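Local coordinates for ORF131 protein (Ralstonia metallidurans, PDB 2WTO), which probably binds heavy-metal ions such as copper as part of the metal-resistance response of the bacterium, at residues Asn74-Glu79 with Tyr121-Asp126. Residues are numbered along the deposited sequence; the frame is centred on the assembly and turned at random.
With MG (magnesium ion), chain I.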
# COMPACT_ATOMS: atom_id res chain seq x y z
N ASN A 74 -2.99 0.62 -0.90
CA ASN A 74 -3.75 -0.63 -0.95
C ASN A 74 -3.77 -1.21 0.46
O ASN A 74 -2.72 -1.36 1.07
CB ASN A 74 -3.07 -1.66 -1.85
CG ASN A 74 -3.12 -1.28 -3.32
OD1 ASN A 74 -3.92 -0.44 -3.73
ND2 ASN A 74 -2.29 -1.93 -4.13
N VAL A 75 -4.96 -1.53 0.96
CA VAL A 75 -5.07 -2.26 2.23
C VAL A 75 -5.92 -3.52 2.03
O VAL A 75 -6.67 -3.64 1.05
CB VAL A 75 -5.66 -1.36 3.33
CG1 VAL A 75 -4.81 -0.09 3.51
CG2 VAL A 75 -7.16 -1.03 3.03
N ASP A 76 -5.77 -4.49 2.94
CA ASP A 76 -6.59 -5.70 2.91
C ASP A 76 -7.85 -5.52 3.76
O ASP A 76 -7.84 -4.79 4.73
CB ASP A 76 -5.79 -6.89 3.44
CG ASP A 76 -4.88 -7.49 2.38
OD1 ASP A 76 -5.27 -7.47 1.20
OD2 ASP A 76 -3.78 -7.97 2.73
N SER A 77 -8.92 -6.22 3.38
CA SER A 77 -10.06 -6.37 4.28
C SER A 77 -9.50 -6.86 5.63
O SER A 77 -8.66 -7.79 5.66
CB SER A 77 -11.05 -7.38 3.70
OG SER A 77 -11.90 -6.77 2.75
N GLY A 78 -9.93 -6.24 6.73
CA GLY A 78 -9.51 -6.67 8.06
C GLY A 78 -8.15 -6.17 8.53
O GLY A 78 -7.77 -6.38 9.68
N GLU A 79 -7.40 -5.52 7.64
CA GLU A 79 -6.10 -4.98 8.02
C GLU A 79 -6.24 -3.81 8.97
O GLU A 79 -7.14 -2.97 8.83
CB GLU A 79 -5.30 -4.58 6.77
CG GLU A 79 -3.83 -4.28 7.02
CD GLU A 79 -3.09 -3.85 5.75
OE1 GLU A 79 -3.69 -3.88 4.65
OE2 GLU A 79 -1.89 -3.51 5.86
N TYR A 121 -7.63 1.85 -1.34
CA TYR A 121 -8.16 0.73 -2.09
C TYR A 121 -8.22 -0.47 -1.16
O TYR A 121 -7.19 -0.93 -0.69
CB TYR A 121 -7.24 0.44 -3.26
CG TYR A 121 -7.85 -0.41 -4.32
CD1 TYR A 121 -8.32 0.15 -5.51
CD2 TYR A 121 -7.96 -1.79 -4.13
CE1 TYR A 121 -8.89 -0.68 -6.49
CE2 TYR A 121 -8.51 -2.62 -5.10
CZ TYR A 121 -8.98 -2.06 -6.27
OH TYR A 121 -9.52 -2.89 -7.22
N ILE A 122 -9.42 -0.98 -0.89
CA ILE A 122 -9.56 -2.13 0.02
C ILE A 122 -9.85 -3.40 -0.77
O ILE A 122 -10.84 -3.49 -1.50
CB ILE A 122 -10.72 -1.90 1.01
CG1 ILE A 122 -10.56 -0.55 1.71
CG2 ILE A 122 -10.81 -3.10 1.99
CD1 ILE A 122 -11.89 0.08 2.23
N ASP A 123 -8.96 -4.39 -0.62
CA ASP A 123 -9.09 -5.65 -1.32
C ASP A 123 -10.25 -6.43 -0.70
O ASP A 123 -10.52 -6.33 0.50
CB ASP A 123 -7.77 -6.45 -1.18
CG ASP A 123 -7.77 -7.73 -1.99
OD1 ASP A 123 -8.25 -7.73 -3.15
OD2 ASP A 123 -7.26 -8.75 -1.48
N ARG A 124 -10.94 -7.18 -1.56
CA ARG A 124 -12.07 -8.03 -1.19
C ARG A 124 -11.68 -9.02 -0.10
O ARG A 124 -10.56 -9.54 -0.08
CB ARG A 124 -12.49 -8.82 -2.43
CG ARG A 124 -13.55 -9.86 -2.20
CD ARG A 124 -13.98 -10.50 -3.52
NE ARG A 124 -13.08 -11.56 -3.95
CZ ARG A 124 -12.09 -11.41 -4.83
NH1 ARG A 124 -11.86 -10.22 -5.39
NH2 ARG A 124 -11.33 -12.45 -5.15
N SER A 125 -12.62 -9.31 0.80
CA SER A 125 -12.39 -10.25 1.89
C SER A 125 -12.37 -11.70 1.43
O SER A 125 -13.14 -12.12 0.57
CB SER A 125 -13.51 -10.11 2.94
OG SER A 125 -13.42 -11.12 3.92
N ASP A 126 -11.48 -12.48 2.02
CA ASP A 126 -11.42 -13.91 1.75
C ASP A 126 -12.47 -14.70 2.54
O ASP A 126 -12.53 -15.92 2.44
CB ASP A 126 -10.03 -14.43 2.11
CG ASP A 126 -8.95 -13.83 1.21
OD1 ASP A 126 -9.17 -13.83 -0.02
OD2 ASP A 126 -7.91 -13.36 1.73
MG MG I . -7.07 -10.62 -2.02
O HOH W 1 -5.85 -10.02 0.38
O HOH W 2 -4.68 -8.53 -1.01
O HOH W 3 -8.32 -8.74 1.57
O HOH W 4 -7.91 -10.32 -3.79
O HOH W 5 -8.94 -11.29 -1.47
O HOH W 6 -6.58 -11.72 -0.32
O HOH W 7 -6.58 -12.46 -3.03
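Two carboxylates, Asp-76 and Asp-123, lie side by side, their planes 49° apart and Asp-76 OD1 3.6 Å from Asp-123 OD2. A magnesium ion, bound to Asp-123 OD2 at 2.0 Å, and two waters placed to bridge both groups probably offset what would otherwise be a repulsive pairing. With its carboxylate carbon anti to the backbone N (chi1 -174°), Asp-123 extends toward the ion. Four waters and Asp-123 OD1 of the second subunit complete six ligands, so the metal joins the two chains; two of the waters also donate to Asp-126. Behind the acidic pair the strands run parallel: Val-75 N donates to Tyr-121 O, and Val-75 O accepts from Asp-123 N at 2.9 Å. Further along, Ser-77 OG donates to Asp-123 O at 2.7 Å, in the carbonyl plane, and accepts a hydrogen bond from Met-97 N. A type II turn from Asp-76 to Glu-79 reverses the chain here, Glu-79 OE1 accepting from Asp-76 N. On the face away from the metal, Val-75 CG2 meets Ile-122 CG1 at 3.7 Å, and both side chains pack on Phe-94 of strand 88-94 in the other sheet. Within this chain, strand 119-123 is the middle of a three-stranded sheet, between parallel strand 72-76 and antiparallel strand 101-104.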